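Local coordinates for SusD superfamily protein (PDB 3HDX), which probably binds polysaccharide at the outer membrane of Bacteroides thetaiotaomicron as a SusD-family protein, helping to deliver glycans for uptake, at residues 179-182 / 188-191; 86-91 / 112-117; 116-121 / 156-161. All blocks are in the same frame, centred on the assembly; numbering follows the deposited sequence. Where two conformers were deposited one is given.

Contact 1. Residues 179-182 / 188-191; sequences NLYY and QWQG. With EDO (1,2-ethanediol), chain L.
Trp-189 meets Tyr-181 tightly, in two ways. The indole NE1 gives a hydrogen bond to the backbone O of Tyr-181 at 2.9 Å; the oxygen lies close to the indole plane, but the bond is bent (N-H...O 142°). The Tyr-181 ring turns its edge to the indole face, an offset edge-to-face pair with planes at 72°, and CD2 of Tyr-181 comes 4.0 Å from CE2 of Trp-189. Tyr-181 reaches the indole because its CG stands anti to the backbone N (chi1 179°). Tyr-182 adds its backbone O at the indole edge, 3.7 Å from CZ2 of Trp-189, and its CB; its ring leads away. Both segments belong to the loop joining helix 152-169 to helix 196-209, so the indole bridges two limbs of one excursion from the helical fold, while the hydroxyls of Tyr-181 and Tyr-182 bond Asp-110 on helix 104-129, among other partners. The looser side is at Leu-180 and Gln-188, both exposed. A 1,2-ethanediol, probably from the crystallisation liquor, sits there: Gln-188 OE1 accepts from its O2 at 2.9 Å, NE2 donates to its O1 at 3.0 Å, and Leu-180 CD2 lies 3.9 Å from O2; the diol also bonds Gly-183 and Ser-184.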
loop_
_atom_site.group_PDB
_atom_site.type_symbol
_atom_site.label_atom_id
_atom_site.label_comp_id
_atom_site.label_asym_id
_atom_site.label_seq_id
_atom_site.Cartn_x
_atom_site.Cartn_y
_atom_site.Cartn_z
ATOM N N ASN A 179 11.992 -29.773 -2.956
ATOM C CA ASN A 179 12.981 -28.727 -3.060
ATOM C C ASN A 179 12.465 -27.517 -2.269
ATOM O O ASN A 179 11.934 -26.572 -2.864
ATOM C CB ASN A 179 13.154 -28.428 -4.558
ATOM C CG ASN A 179 14.254 -27.457 -4.846
ATOM O OD1 ASN A 179 15.036 -27.112 -3.971
ATOM N ND2 ASN A 179 14.315 -26.996 -6.088
ATOM N N LEU A 180 12.576 -27.567 -0.945
ATOM C CA LEU A 180 12.055 -26.507 -0.081
ATOM C C LEU A 180 12.775 -25.187 -0.297
ATOM O O LEU A 180 13.930 -25.152 -0.716
ATOM C CB LEU A 180 12.116 -26.915 1.400
ATOM C CG LEU A 180 11.308 -28.172 1.826
ATOM C CD1 LEU A 180 11.606 -28.553 3.272
ATOM C CD2 LEU A 180 9.794 -27.991 1.608
ATOM N N TYR A 181 12.051 -24.090 -0.062
ATOM C CA TYR A 181 12.636 -22.745 -0.120
ATOM C C TYR A 181 12.752 -22.285 1.320
ATOM O O TYR A 181 11.756 -22.063 1.989
ATOM C CB TYR A 181 11.799 -21.795 -0.967
ATOM C CG TYR A 181 12.384 -20.411 -1.006
ATOM C CD1 TYR A 181 13.533 -20.123 -1.758
ATOM C CD2 TYR A 181 11.821 -19.371 -0.240
ATOM C CE1 TYR A 181 14.084 -18.809 -1.771
ATOM C CE2 TYR A 181 12.373 -18.085 -0.231
ATOM C CZ TYR A 181 13.486 -17.804 -0.984
ATOM O OH TYR A 181 14.012 -16.536 -0.924
ATOM N N TYR A 182 13.994 -22.186 1.819
ATOM C CA TYR A 182 14.232 -21.846 3.198
ATOM C C TYR A 182 13.302 -22.596 4.177
ATOM O O TYR A 182 12.695 -22.000 5.089
ATOM C CB TYR A 182 14.174 -20.333 3.378
ATOM C CG TYR A 182 15.355 -19.582 2.793
ATOM C CD1 TYR A 182 16.680 -19.931 3.102
ATOM C CD2 TYR A 182 15.162 -18.445 2.004
ATOM C CE1 TYR A 182 17.754 -19.199 2.602
ATOM C CE2 TYR A 182 16.240 -17.695 1.507
ATOM C CZ TYR A 182 17.551 -18.085 1.821
ATOM O OH TYR A 182 18.628 -17.392 1.359
ATOM N N GLN A 188 2.712 -22.304 2.307
ATOM C CA GLN A 188 3.384 -21.759 3.475
ATOM C C GLN A 188 3.970 -20.375 3.262
ATOM O O GLN A 188 4.121 -19.628 4.229
ATOM C CB GLN A 188 4.488 -22.712 3.945
ATOM C CG GLN A 188 3.939 -24.051 4.464
ATOM C CD GLN A 188 5.069 -25.029 4.807
ATOM O OE1 GLN A 188 5.912 -25.365 3.968
ATOM N NE2 GLN A 188 5.054 -25.514 6.042
ATOM N N TRP A 189 4.361 -20.063 2.021
ATOM C CA TRP A 189 4.917 -18.740 1.713
ATOM C C TRP A 189 3.917 -17.768 1.079
ATOM O O TRP A 189 4.270 -16.599 0.858
ATOM C CB TRP A 189 6.146 -18.878 0.835
ATOM C CG TRP A 189 7.353 -19.497 1.461
ATOM C CD1 TRP A 189 8.006 -20.640 1.055
ATOM C CD2 TRP A 189 8.103 -18.966 2.549
ATOM N NE1 TRP A 189 9.129 -20.837 1.836
ATOM C CE2 TRP A 189 9.215 -19.821 2.756
ATOM C CE3 TRP A 189 7.956 -17.838 3.376
ATOM C CZ2 TRP A 189 10.160 -19.575 3.775
ATOM C CZ3 TRP A 189 8.918 -17.588 4.373
ATOM C CH2 TRP A 189 9.999 -18.452 4.555
ATOM N N GLN A 190 2.707 -18.242 0.749
ATOM C CA GLN A 190 1.678 -17.361 0.143
ATOM C C GLN A 190 1.333 -16.233 1.119
ATOM O O GLN A 190 1.137 -16.462 2.304
ATOM C CB GLN A 190 0.408 -18.132 -0.176
ATOM C CG GLN A 190 0.547 -19.093 -1.320
ATOM C CD GLN A 190 -0.687 -19.962 -1.515
ATOM O OE1 GLN A 190 -1.747 -19.681 -0.939
ATOM N NE2 GLN A 190 -0.572 -20.990 -2.386
ATOM N N GLY A 191 1.276 -15.005 0.617
ATOM C CA GLY A 191 0.997 -13.864 1.503
ATOM C C GLY A 191 2.118 -13.488 2.430
ATOM O O GLY A 191 1.898 -12.729 3.373
HETATM C C1 EDO L . 8.136 -27.751 6.500
HETATM O O1 EDO L . 7.926 -26.331 6.640
HETATM C C2 EDO L . 6.986 -28.394 5.747
HETATM O O2 EDO L . 7.066 -28.027 4.364
#

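Contact 2. Residues 86-91 / 112-117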
loop_
_atom_site.group_PDB
_atom_site.type_symbol
_atom_site.label_atom_id
_atom_site.label_comp_id
_atom_site.label_asym_id
_atom_site.label_seq_id
_atom_site.Cartn_x
_atom_site.Cartn_y
_atom_site.Cartn_z
ATOM N N SER A 86 20.732 -3.089 -1.481
ATOM C CA SER A 86 21.939 -2.916 -2.265
ATOM C C SER A 86 23.099 -3.781 -1.730
ATOM O O SER A 86 23.815 -4.424 -2.517
ATOM C CB SER A 86 22.373 -1.460 -2.262
ATOM O OG SER A 86 21.370 -0.660 -2.875
ATOM N N VAL A 87 23.254 -3.804 -0.403
ATOM C CA VAL A 87 24.303 -4.640 0.231
ATOM C C VAL A 87 24.049 -6.121 -0.068
ATOM O O VAL A 87 24.984 -6.872 -0.437
ATOM C CB VAL A 87 24.422 -4.381 1.766
ATOM C CG1 VAL A 87 25.390 -5.403 2.408
ATOM C CG2 VAL A 87 24.919 -2.973 2.027
ATOM N N PHE A 88 22.789 -6.557 0.066
ATOM C CA PHE A 88 22.447 -7.943 -0.198
ATOM C C PHE A 88 22.842 -8.318 -1.640
ATOM O O PHE A 88 23.473 -9.354 -1.875
ATOM C CB PHE A 88 20.944 -8.196 0.044
ATOM C CG PHE A 88 20.553 -9.645 -0.049
ATOM C CD1 PHE A 88 20.443 -10.294 -1.272
ATOM C CD2 PHE A 88 20.323 -10.386 1.115
ATOM C CE1 PHE A 88 20.138 -11.633 -1.322
ATOM C CE2 PHE A 88 20.004 -11.696 1.054
ATOM C CZ PHE A 88 19.936 -12.331 -0.149
HETATM N N MSE A 89 22.514 -7.464 -2.607
HETATM C CA MSE A 89 22.832 -7.772 -4.007
HETATM C C MSE A 89 24.332 -7.811 -4.272
HETATM O O MSE A 89 24.765 -8.557 -5.155
HETATM C CB MSE A 89 22.160 -6.772 -4.934
HETATM C CG MSE A 89 20.629 -6.837 -4.818
HETATM SE SE MSE A 89 19.699 -5.412 -5.682
HETATM C CE MSE A 89 19.978 -5.898 -7.459
ATOM N N GLU A 90 25.105 -7.010 -3.523
ATOM C CA GLU A 90 26.554 -6.985 -3.669
ATOM C C GLU A 90 27.229 -8.199 -3.045
ATOM O O GLU A 90 28.227 -8.713 -3.613
ATOM C CB GLU A 90 27.132 -5.697 -3.031
ATOM C CG GLU A 90 26.729 -4.439 -3.783
ATOM C CD GLU A 90 26.865 -3.139 -2.997
ATOM O OE1 GLU A 90 27.460 -3.160 -1.868
ATOM O OE2 GLU A 90 26.412 -2.083 -3.560
ATOM N N LYS A 91 26.695 -8.640 -1.897
ATOM C CA LYS A 91 27.379 -9.651 -1.073
ATOM C C LYS A 91 26.852 -11.082 -1.145
ATOM O O LYS A 91 27.628 -12.030 -1.026
ATOM C CB LYS A 91 27.403 -9.152 0.363
ATOM C CG LYS A 91 28.158 -7.831 0.537
ATOM C CD LYS A 91 29.635 -7.941 0.217
ATOM C CE LYS A 91 30.365 -6.604 0.462
ATOM N NZ LYS A 91 31.844 -6.764 0.495
ATOM N N ALA A 112 16.047 -11.276 -6.630
ATOM C CA ALA A 112 14.836 -10.721 -7.239
ATOM C C ALA A 112 13.916 -10.071 -6.178
ATOM O O ALA A 112 13.348 -9.001 -6.417
ATOM C CB ALA A 112 14.116 -11.783 -8.064
ATOM N N GLN A 113 13.799 -10.708 -5.011
ATOM C CA GLN A 113 13.002 -10.165 -3.915
ATOM C C GLN A 113 13.555 -8.852 -3.420
ATOM O O GLN A 113 12.786 -7.888 -3.285
ATOM C CB GLN A 113 12.857 -11.157 -2.783
ATOM C CG GLN A 113 11.969 -12.356 -3.119
ATOM C CD GLN A 113 12.097 -13.449 -2.099
ATOM O OE1 GLN A 113 11.454 -13.421 -1.039
ATOM N NE2 GLN A 113 12.923 -14.457 -2.430
ATOM N N VAL A 114 14.869 -8.813 -3.110
ATOM C CA VAL A 114 15.439 -7.566 -2.564
ATOM C C VAL A 114 15.398 -6.456 -3.629
ATOM O O VAL A 114 15.152 -5.294 -3.307
ATOM C CB VAL A 114 16.835 -7.722 -1.920
ATOM C CG1 VAL A 114 16.746 -8.758 -0.794
ATOM C CG2 VAL A 114 17.882 -8.058 -2.930
ATOM N N ARG A 115 15.620 -6.813 -4.888
ATOM C CA ARG A 115 15.549 -5.848 -5.982
ATOM C C ARG A 115 14.129 -5.250 -6.032
ATOM O O ARG A 115 13.976 -4.025 -6.205
ATOM C CB ARG A 115 15.883 -6.518 -7.329
ATOM C CG ARG A 115 15.941 -5.588 -8.480
ATOM C CD ARG A 115 16.159 -6.270 -9.784
ATOM N NE ARG A 115 17.427 -6.930 -9.955
ATOM C CZ ARG A 115 18.551 -6.400 -10.408
ATOM N NH1 ARG A 115 18.694 -5.096 -10.549
ATOM N NH2 ARG A 115 19.606 -7.201 -10.621
ATOM N N ALA A 116 13.115 -6.110 -5.938
ATOM C CA ALA A 116 11.719 -5.660 -5.974
ATOM C C ALA A 116 11.367 -4.804 -4.744
ATOM O O ALA A 116 10.634 -3.817 -4.874
ATOM C CB ALA A 116 10.761 -6.874 -6.110
ATOM N N LEU A 117 11.869 -5.189 -3.569
ATOM C CA LEU A 117 11.620 -4.419 -2.362
ATOM C C LEU A 117 12.235 -3.022 -2.459
ATOM O O LEU A 117 11.634 -2.030 -2.031
ATOM C CB LEU A 117 12.091 -5.174 -1.113
ATOM C CG LEU A 117 11.282 -6.411 -0.713
ATOM C CD1 LEU A 117 12.068 -7.292 0.287
ATOM C CD2 LEU A 117 9.947 -6.020 -0.088
#
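Val-114 sets its two methyls against Phe-88 and Met-89, a selenomethionine in this crystal. CG1 lies over one face of the Phe-88 ring, toward the rim, in a CH-pi contact 4.2 Å from the ring centroid and 21° off the normal. CG2 touches CD1 of Phe-88 at 3.8 Å and CG of Met-89 at 3.5 Å. The side chains of Val-114 and Phe-88 cross at about a right angle, whereas those of Val-114 and Met-89 run past each other in opposite directions. Met-89 also crosses Arg-115 at about a right angle: bent at chi3 (72°), it brings CE over the centre of the guanidinium, 3.3 Å from CZ of Arg-115. NH1 of Arg-115 forms a salt bridge with Glu-162 on helix 152-169. A leucine in place of Arg-115 would probably leave Glu-162 without this cationic mate and deprive the Met-89 methyl of the flat surface it rests on. The axes of segments 86-91 and 112-117 approach to 9.4 Å at 153°, nearly antiparallel. Helices 76-91 and 104-129 pack side by side through Phe-88, Met-89 and Val-114, with the Arg-115 guanidinium to one side, an antiparallel pairing in keeping with the TPR-like scaffold of SusD proteins.

Contact 3. Residues 116-121 / 156-161; sequences ALRAFA and LSYAKA
One face of the Arg-118 guanidinium carries the hydroxyl of Tyr-158, which stands over the centre of the group with OH 3.1 Å from CZ of Arg-118. The guanidinium and the phenol ring are inclined at 58°, and the two side chains cross at about a right angle. Although NH2 of Arg-118 is 3.2 Å from OH of Tyr-158, the oxygen sits above the plane, and the angle is too poor for a hydrogen bond. The guanidinium spends its donors on other partners: NH1 bonds OG of Ser-86, and NH2 makes a salt bridge with Glu-162. These two bonds probably fix its rotation. Tyr-158 extends toward it with CG anti to the backbone N (chi1 170°), and a bend at chi3 of Arg-118 (69°) turns the guanidinium face to the hydroxyl. Beside this pair the CA atoms of Ala-119 and Ala-159 are only 4.5 Å apart. Each methyl packs against the other residue's carbonyl, CB of Ala-119 at 3.6 Å from O of Ala-159 and CB of Ala-159 at 3.7 Å from O of Ala-119. Side chains this small let helices 104-129 and 152-169 meet almost backbone to backbone. Around the buried contact, helix 76-91 packs on Arg-118, helix 11-30 on Leu-117 and Phe-120, and helix 196-209 on Leu-156 and Lys-160, while the Phe-120 ring meets Phe-360 of strand 358-361 edge-to-face.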
loop_
_atom_site.group_PDB
_atom_site.type_symbol
_atom_site.label_atom_id
_atom_site.label_comp_id
_atom_site.label_asym_id
_atom_site.label_seq_id
_atom_site.Cartn_x
_atom_site.Cartn_y
_atom_site.Cartn_z
ATOM N N ALA A 116 13.115 -6.110 -5.938
ATOM C CA ALA A 116 11.719 -5.660 -5.974
ATOM C C ALA A 116 11.367 -4.804 -4.744
ATOM O O ALA A 116 10.634 -3.817 -4.874
ATOM C CB ALA A 116 10.761 -6.874 -6.110
ATOM N N LEU A 117 11.869 -5.189 -3.569
ATOM C CA LEU A 117 11.620 -4.419 -2.362
ATOM C C LEU A 117 12.235 -3.022 -2.459
ATOM O O LEU A 117 11.634 -2.030 -2.031
ATOM C CB LEU A 117 12.091 -5.174 -1.113
ATOM C CG LEU A 117 11.282 -6.411 -0.713
ATOM C CD1 LEU A 117 12.068 -7.292 0.287
ATOM C CD2 LEU A 117 9.947 -6.020 -0.088
ATOM N N ARG A 118 13.447 -2.945 -2.991
ATOM C CA ARG A 118 14.089 -1.644 -3.208
ATOM C C ARG A 118 13.249 -0.771 -4.158
ATOM O O ARG A 118 13.065 0.429 -3.902
ATOM C CB ARG A 118 15.517 -1.822 -3.707
ATOM C CG ARG A 118 16.217 -0.526 -4.079
ATOM C CD ARG A 118 17.706 -0.743 -4.312
ATOM N NE ARG A 118 17.923 -1.526 -5.537
ATOM C CZ ARG A 118 19.110 -1.801 -6.075
ATOM N NH1 ARG A 118 20.242 -1.461 -5.443
ATOM N NH2 ARG A 118 19.173 -2.473 -7.223
ATOM N N ALA A 119 12.791 -1.382 -5.273
ATOM C CA ALA A 119 11.981 -0.676 -6.253
ATOM C C ALA A 119 10.657 -0.203 -5.644
ATOM O O ALA A 119 10.211 0.931 -5.905
ATOM C CB ALA A 119 11.741 -1.547 -7.508
ATOM N N PHE A 120 10.045 -1.064 -4.828
ATOM C CA PHE A 120 8.815 -0.692 -4.090
ATOM C C PHE A 120 9.068 0.494 -3.167
ATOM O O PHE A 120 8.255 1.437 -3.132
ATOM C CB PHE A 120 8.270 -1.907 -3.326
ATOM C CG PHE A 120 7.110 -1.604 -2.438
ATOM C CD1 PHE A 120 5.856 -1.371 -2.972
ATOM C CD2 PHE A 120 7.282 -1.540 -1.062
ATOM C CE1 PHE A 120 4.771 -1.100 -2.118
ATOM C CE2 PHE A 120 6.209 -1.259 -0.217
ATOM C CZ PHE A 120 4.958 -1.048 -0.743
ATOM N N ALA A 121 10.170 0.442 -2.415
ATOM C CA ALA A 121 10.510 1.541 -1.514
ATOM C C ALA A 121 10.628 2.849 -2.281
ATOM O O ALA A 121 10.086 3.882 -1.844
ATOM C CB ALA A 121 11.822 1.220 -0.717
ATOM N N LEU A 156 11.155 6.832 -10.883
ATOM C CA LEU A 156 10.148 5.832 -11.270
ATOM C C LEU A 156 10.619 5.014 -12.467
ATOM O O LEU A 156 10.341 3.812 -12.551
ATOM C CB LEU A 156 8.803 6.524 -11.516
ATOM C CG LEU A 156 8.182 7.128 -10.252
ATOM C CD1 LEU A 156 6.845 7.803 -10.606
ATOM C CD2 LEU A 156 7.980 6.088 -9.132
ATOM N N SER A 157 11.335 5.629 -13.412
ATOM C CA SER A 157 11.879 4.846 -14.535
ATOM C C SER A 157 12.892 3.793 -14.046
ATOM O O SER A 157 12.912 2.661 -14.546
ATOM C CB SER A 157 12.577 5.733 -15.573
ATOM O OG SER A 157 11.665 6.543 -16.249
ATOM N N TYR A 158 13.684 4.146 -13.047
ATOM C CA TYR A 158 14.597 3.182 -12.416
ATOM C C TYR A 158 13.778 2.054 -11.752
ATOM O O TYR A 158 14.049 0.848 -11.993
ATOM C CB TYR A 158 15.501 3.892 -11.377
ATOM C CG TYR A 158 16.317 2.969 -10.504
ATOM C CD1 TYR A 158 17.492 2.407 -10.965
ATOM C CD2 TYR A 158 15.889 2.656 -9.219
ATOM C CE1 TYR A 158 18.268 1.606 -10.168
ATOM C CE2 TYR A 158 16.653 1.871 -8.398
ATOM C CZ TYR A 158 17.839 1.320 -8.882
ATOM O OH TYR A 158 18.586 0.518 -8.068
ATOM N N ALA A 159 12.761 2.435 -10.975
ATOM C CA ALA A 159 11.927 1.448 -10.273
ATOM C C ALA A 159 11.244 0.467 -11.248
ATOM O O ALA A 159 11.240 -0.742 -11.019
ATOM C CB ALA A 159 10.960 2.098 -9.339
ATOM N N LYS A 160 10.735 1.002 -12.358
ATOM C CA LYS A 160 10.053 0.165 -13.368
ATOM C C LYS A 160 11.025 -0.853 -13.984
ATOM O O LYS A 160 10.706 -2.029 -14.093
ATOM C CB LYS A 160 9.400 1.014 -14.477
ATOM C CG LYS A 160 8.105 1.747 -14.061
ATOM C CD LYS A 160 7.446 2.506 -15.220
ATOM C CE LYS A 160 8.280 3.718 -15.648
ATOM N NZ LYS A 160 7.736 4.513 -16.818
ATOM N N ALA A 161 12.217 -0.386 -14.348
ATOM C CA ALA A 161 13.211 -1.265 -14.982
ATOM C C ALA A 161 13.680 -2.334 -14.008
ATOM O O ALA A 161 13.827 -3.509 -14.373
ATOM C CB ALA A 161 14.385 -0.456 -15.555
#

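Overall arrangement
Helix 104-129 supplies a segment to contacts 2 and 3 and, through Gln-113 and Asp-110, holds the tyrosines of contact 1. Contacts 2 and 3 share Ala-116 and Leu-117, their centres 11 Å apart; Arg-118 joins them, its NH1 2.9 Å from OG of Ser-86 in a probable hydrogen bond and its NH2 3.4 Å from SE of Met-89. Glu-162 serves both Arg-115 and Arg-118. Contact 1 is centred about 19 Å from contact 2, yet OH of Tyr-181 lies 2.8 Å from NE2 of Gln-113 in a probable hydrogen bond. Contacts 1 and 3 stay apart, nearest atoms about 10 Å. The ethanediol at contact 1, probably from the crystallisation liquor, does not by itself mark a glycan site.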